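Local coordinates for GCN5-related N-acetyltransferase (PDB 3TCV), which probably transfers an acetyl group from acetyl-CoA to an amine, possibly the N-terminal serine or alanine of a protein, at residues D96-F101 and I129-W134; L117-P122 and E165-N170. All coordinates share one frame; numbering follows the deposited sequence. Where two conformers were deposited one is given.

How the contacts relate
The two contacts lie side by side in the mixed sheet of the GNAT domain, their centres about 9 Å apart. Their segments alternate along the chain: 96-101, 117-122, 129-134, then 165-170. The four strands they use, 99-105, 110-121, 126-134 and 163-169, are consecutive neighbours in the sheet. Each contact bridges two strands that are separated by a third. Contact 1 passes across strand 110-121, which supplies half of contact 2. Contact 2 passes across strand 126-134, which supplies half of contact 1. The two are joined by probable hydrogen bonds from Leu99 N to Leu117 O (2.8 Å) and from Arg119 N to Asp97 OD1 (2.9 Å). Their side chains link four successive strands of the GNAT core.

Contact 1. Residues D96-F101 and I129-W134; sequences DDPLFF and IGSIYW
Phe100 and Ser131 touch over strand 110-121 in the central sheet of the GNAT fold. Their strands, 99-105 and 126-134, are not neighbours, since strand 110-121 runs between them. The contact is therefore made by side chains, with no hydrogen bond between the segments. Strand 126-134 breaks at Ser131, where the backbone takes a left-handed conformation (phi 53°, psi 37°). This is consistent with the bulge found in the corresponding strand of other GNAT enzymes. At this break the Ser131 side chain points toward 96-101.

The tight part is the end of the Phe100 ring. Its CE1 lies 3.5 Å from Ser131 CB, and its CZ is 3.8 Å from the same carbon. The approach is oblique to the ring. Phe100 is buried, and Trp88 meets its ring edge-to-face. Its CG stands anti to the carbonyl carbon (chi1 -78°), which swings the ring toward Ser131.

The looser part is Pro98, which follows a cis peptide bond and is partly exposed. It sits at the solvent side of the contact, in the loop before strand 99-105. Ser131 has two conformers, so contacts of its hydroxyl are less certain. In one of them, OG sits 3.9 Å from Pro98 CG.

Contact 2. Residues L117-P122 and E165-N170; sequences LMRIDP and EWECHN
Arg119 and Glu165 form a salt bridge over one face of the GNAT sheet. Strand 126-134 lies between their strands, 110-121 and 163-169, and the two side chains span it. Arg119 sits where strand 110-121 turns a corner, in a left-handed backbone conformation.

The Arg119 chain starts at CB, which points toward 165-170. CG continues it in extended form to CD. The chain bends at the CG-CD bond (chi3 50°), and the guanidinium comes to lie beside Glu165. CD passes 3.6 Å from Glu167 OE1. CZ is 3.6 Å from Glu165 OE2. NH1 donates to Glu165 OE2 at 2.6 Å, with an N-H...O angle of 153°. The donor comes from above the carboxylate plane, 36° out of it, although the planes of the two groups are turned only slightly against each other. NH1 also forms a salt bridge with Glu128. NH1 is 4.1 Å from Glu167 OE1, but that oxygen lies well out of the guanidinium plane and no N-H points at it, so only the charges attract. Glu167 has its own salt bridge through OE2 to Arg201. NH2 donates to a water that in turn donates to Glu165 OE1.

Glu165 is thus held at both oxygens. OE1 also pairs with Arg163, and the side chain packs on Phe190 of the second subunit. A second water ties the backbone into the same network: it donates to Arg119 O at 2.6 Å and to Glu165 OE2 at 2.8 Å.

Contact 1. Residues D96-F101 and I129-W134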
# COMPACT_ATOMS: atom_id res chain seq x y z
N ASP B 96 1.32 7.94 16.77
CA ASP B 96 0.18 7.01 16.86
C ASP B 96 0.18 6.02 15.69
O ASP B 96 -0.46 4.97 15.76
CB ASP B 96 -1.16 7.76 16.93
CG ASP B 96 -1.36 8.49 18.25
OD1 ASP B 96 -2.25 9.36 18.28
OD2 ASP B 96 -0.66 8.21 19.26
N ASP B 97 0.86 6.36 14.61
CA ASP B 97 1.05 5.45 13.50
C ASP B 97 2.35 5.84 12.79
O ASP B 97 2.38 6.86 12.11
CB ASP B 97 -0.14 5.53 12.53
CG ASP B 97 -0.10 4.44 11.46
OD1 ASP B 97 0.98 3.87 11.23
OD2 ASP B 97 -1.17 4.20 10.84
N PRO B 98 3.42 5.05 12.96
CA PRO B 98 3.45 3.78 13.68
C PRO B 98 3.25 3.94 15.18
O PRO B 98 3.68 4.94 15.75
CB PRO B 98 4.87 3.26 13.42
CG PRO B 98 5.37 4.03 12.25
CD PRO B 98 4.74 5.37 12.39
N LEU B 99 2.66 2.92 15.79
CA LEU B 99 2.50 2.84 17.23
C LEU B 99 3.60 1.95 17.77
O LEU B 99 3.56 0.71 17.62
CB LEU B 99 1.12 2.27 17.59
CG LEU B 99 0.71 2.33 19.07
CD1 LEU B 99 0.58 3.76 19.58
CD2 LEU B 99 -0.62 1.59 19.27
N PHE B 100 4.56 2.56 18.44
CA PHE B 100 5.77 1.88 18.87
C PHE B 100 5.67 1.25 20.23
O PHE B 100 5.07 1.81 21.16
CB PHE B 100 6.98 2.83 18.86
CG PHE B 100 7.55 3.06 17.49
CD1 PHE B 100 8.57 2.24 17.00
CD2 PHE B 100 7.10 4.10 16.71
CE1 PHE B 100 9.11 2.46 15.75
CE2 PHE B 100 7.63 4.32 15.45
CZ PHE B 100 8.65 3.51 14.97
N PHE B 101 6.32 0.09 20.33
CA PHE B 101 6.50 -0.64 21.58
C PHE B 101 7.96 -0.99 21.79
O PHE B 101 8.65 -1.44 20.86
CB PHE B 101 5.69 -1.94 21.54
CG PHE B 101 4.21 -1.71 21.54
CD1 PHE B 101 3.47 -1.92 22.71
CD2 PHE B 101 3.56 -1.24 20.40
CE1 PHE B 101 2.10 -1.65 22.73
CE2 PHE B 101 2.19 -0.98 20.43
CZ PHE B 101 1.47 -1.19 21.59
N ILE B 129 2.67 -5.22 11.05
CA ILE B 129 3.77 -5.23 12.02
C ILE B 129 5.02 -4.76 11.27
O ILE B 129 5.42 -5.39 10.33
CB ILE B 129 4.02 -6.62 12.69
CG1 ILE B 129 5.24 -6.49 13.61
CG2 ILE B 129 4.16 -7.77 11.67
CD1 ILE B 129 5.48 -7.67 14.54
N GLY B 130 5.60 -3.65 11.69
CA GLY B 130 6.81 -3.14 11.04
C GLY B 130 7.68 -2.35 12.01
O GLY B 130 7.52 -2.47 13.23
N SER B 131 8.58 -1.58 11.43
CA SER B 131 9.54 -0.81 12.21
C SER B 131 10.28 -1.74 13.19
O SER B 131 10.55 -1.35 14.31
CB SER B 131 8.83 0.30 12.99
OG SER B 131 7.97 1.10 12.16
N ILE B 132 10.58 -2.95 12.78
CA ILE B 132 11.16 -3.96 13.69
C ILE B 132 12.67 -3.80 13.84
O ILE B 132 13.41 -3.80 12.85
CB ILE B 132 10.88 -5.40 13.17
CG1 ILE B 132 9.37 -5.67 13.19
CG2 ILE B 132 11.66 -6.43 14.01
CD1 ILE B 132 8.99 -6.99 12.52
N TYR B 133 13.13 -3.65 15.08
CA TYR B 133 14.53 -3.84 15.39
C TYR B 133 14.61 -4.76 16.60
O TYR B 133 14.23 -4.36 17.71
CB TYR B 133 15.26 -2.52 15.71
CG TYR B 133 16.65 -2.78 16.24
CD1 TYR B 133 17.56 -3.52 15.49
CD2 TYR B 133 17.05 -2.34 17.49
CE1 TYR B 133 18.83 -3.82 15.97
CE2 TYR B 133 18.33 -2.63 17.98
CZ TYR B 133 19.21 -3.36 17.21
OH TYR B 133 20.49 -3.67 17.65
N TRP B 134 15.09 -5.98 16.37
CA TRP B 134 15.32 -6.96 17.42
C TRP B 134 16.80 -7.17 17.56
O TRP B 134 17.44 -7.80 16.72
CB TRP B 134 14.60 -8.26 17.08
CG TRP B 134 13.10 -8.19 17.05
CD1 TRP B 134 12.26 -7.37 17.79
CD2 TRP B 134 12.21 -9.04 16.26
NE1 TRP B 134 10.95 -7.61 17.48
CE2 TRP B 134 10.85 -8.63 16.59
CE3 TRP B 134 12.40 -10.04 15.33
CZ2 TRP B 134 9.75 -9.19 15.98
CZ3 TRP B 134 11.28 -10.61 14.72
CH2 TRP B 134 9.99 -10.19 15.03

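Contact 2. Residues L117-P122 and E165-N170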
# COMPACT_ATOMS: atom_id res chain seq x y z
N LEU B 117 2.97 -1.44 15.45
CA LEU B 117 1.78 -1.63 14.64
C LEU B 117 1.62 -0.36 13.81
O LEU B 117 1.73 0.76 14.36
CB LEU B 117 0.54 -1.87 15.52
CG LEU B 117 0.55 -3.20 16.30
CD1 LEU B 117 -0.59 -3.23 17.30
CD2 LEU B 117 0.49 -4.41 15.34
N MET B 118 1.45 -0.51 12.51
CA MET B 118 1.50 0.63 11.60
C MET B 118 0.62 0.44 10.39
O MET B 118 0.10 -0.64 10.17
CB MET B 118 2.95 0.90 11.16
CG MET B 118 3.62 -0.23 10.41
SD MET B 118 5.39 0.09 10.18
CE MET B 118 5.28 1.16 8.76
N ARG B 119 0.48 1.49 9.60
CA ARG B 119 -0.43 1.50 8.46
C ARG B 119 -1.77 0.94 8.89
O ARG B 119 -2.35 0.04 8.27
CB ARG B 119 0.20 0.78 7.27
CG ARG B 119 1.48 1.52 6.81
CD ARG B 119 2.20 0.88 5.64
NE ARG B 119 1.24 0.64 4.60
CZ ARG B 119 0.60 -0.52 4.41
NH1 ARG B 119 0.88 -1.58 5.15
NH2 ARG B 119 -0.32 -0.60 3.44
N ILE B 120 -2.27 1.55 9.97
CA ILE B 120 -3.45 1.10 10.67
C ILE B 120 -4.70 1.49 9.86
O ILE B 120 -4.88 2.67 9.49
CB ILE B 120 -3.48 1.69 12.10
CG1 ILE B 120 -2.20 1.32 12.90
CG2 ILE B 120 -4.72 1.21 12.85
CD1 ILE B 120 -1.93 2.20 14.12
N ASP B 121 -5.54 0.50 9.53
CA ASP B 121 -6.76 0.72 8.75
C ASP B 121 -7.92 0.04 9.47
O ASP B 121 -8.31 -1.07 9.12
CB ASP B 121 -6.64 0.15 7.35
CG ASP B 121 -7.89 0.39 6.50
OD1 ASP B 121 -8.87 0.98 7.02
OD2 ASP B 121 -7.90 -0.02 5.32
N PRO B 122 -8.47 0.72 10.49
CA PRO B 122 -9.61 0.16 11.23
C PRO B 122 -10.85 -0.10 10.37
O PRO B 122 -11.54 -1.08 10.59
CB PRO B 122 -9.89 1.25 12.27
CG PRO B 122 -8.61 1.95 12.44
CD PRO B 122 -8.01 1.99 11.07
N GLU B 165 -0.18 -7.62 7.96
CA GLU B 165 0.81 -7.51 6.91
C GLU B 165 2.24 -7.47 7.40
O GLU B 165 2.53 -6.94 8.49
CB GLU B 165 0.58 -6.22 6.10
CG GLU B 165 -0.75 -6.11 5.40
CD GLU B 165 -1.04 -4.73 4.84
OE1 GLU B 165 -1.68 -4.70 3.78
OE2 GLU B 165 -0.68 -3.69 5.47
N TRP B 166 3.13 -7.95 6.54
CA TRP B 166 4.59 -7.83 6.66
C TRP B 166 5.12 -7.32 5.34
O TRP B 166 4.73 -7.79 4.29
CB TRP B 166 5.18 -9.19 6.96
CG TRP B 166 6.67 -9.25 7.19
CD1 TRP B 166 7.69 -9.13 6.27
CD2 TRP B 166 7.33 -9.57 8.46
NE1 TRP B 166 8.93 -9.30 6.88
CE2 TRP B 166 8.77 -9.54 8.20
CE3 TRP B 166 6.89 -9.79 9.77
CZ2 TRP B 166 9.70 -9.78 9.21
CZ3 TRP B 166 7.85 -10.03 10.76
CH2 TRP B 166 9.22 -10.03 10.49
N GLU B 167 5.96 -6.29 5.37
CA GLU B 167 6.63 -5.82 4.15
C GLU B 167 8.09 -5.56 4.48
O GLU B 167 8.43 -5.13 5.62
CB GLU B 167 5.98 -4.56 3.54
CG GLU B 167 5.64 -3.47 4.56
CD GLU B 167 5.62 -2.05 4.01
OE1 GLU B 167 4.91 -1.21 4.63
OE2 GLU B 167 6.32 -1.74 3.02
N CYS B 168 8.94 -5.85 3.53
CA CYS B 168 10.36 -5.63 3.65
C CYS B 168 10.98 -5.43 2.26
O CYS B 168 10.35 -5.67 1.24
CB CYS B 168 11.03 -6.84 4.34
SG CYS B 168 10.88 -8.42 3.45
N HIS B 169 12.21 -4.93 2.24
CA HIS B 169 13.00 -4.86 1.03
C HIS B 169 13.07 -6.25 0.47
O HIS B 169 13.35 -7.24 1.21
CB HIS B 169 14.40 -4.32 1.38
CG HIS B 169 15.16 -3.70 0.23
ND1 HIS B 169 15.46 -4.37 -0.88
CD2 HIS B 169 15.73 -2.44 0.10
CE1 HIS B 169 16.16 -3.57 -1.72
NE2 HIS B 169 16.33 -2.40 -1.11
N ASN B 170 12.85 -6.39 -0.82
CA ASN B 170 12.93 -7.66 -1.45
C ASN B 170 14.34 -8.28 -1.36
O ASN B 170 14.47 -9.49 -1.39
CB ASN B 170 12.50 -7.55 -2.89
CG ASN B 170 12.32 -8.89 -3.52
OD1 ASN B 170 11.59 -9.75 -2.98
ND2 ASN B 170 12.95 -9.09 -4.67
O HOH W 1 -2.36 -2.38 2.50
O HOH W 2 -2.48 -1.68 6.31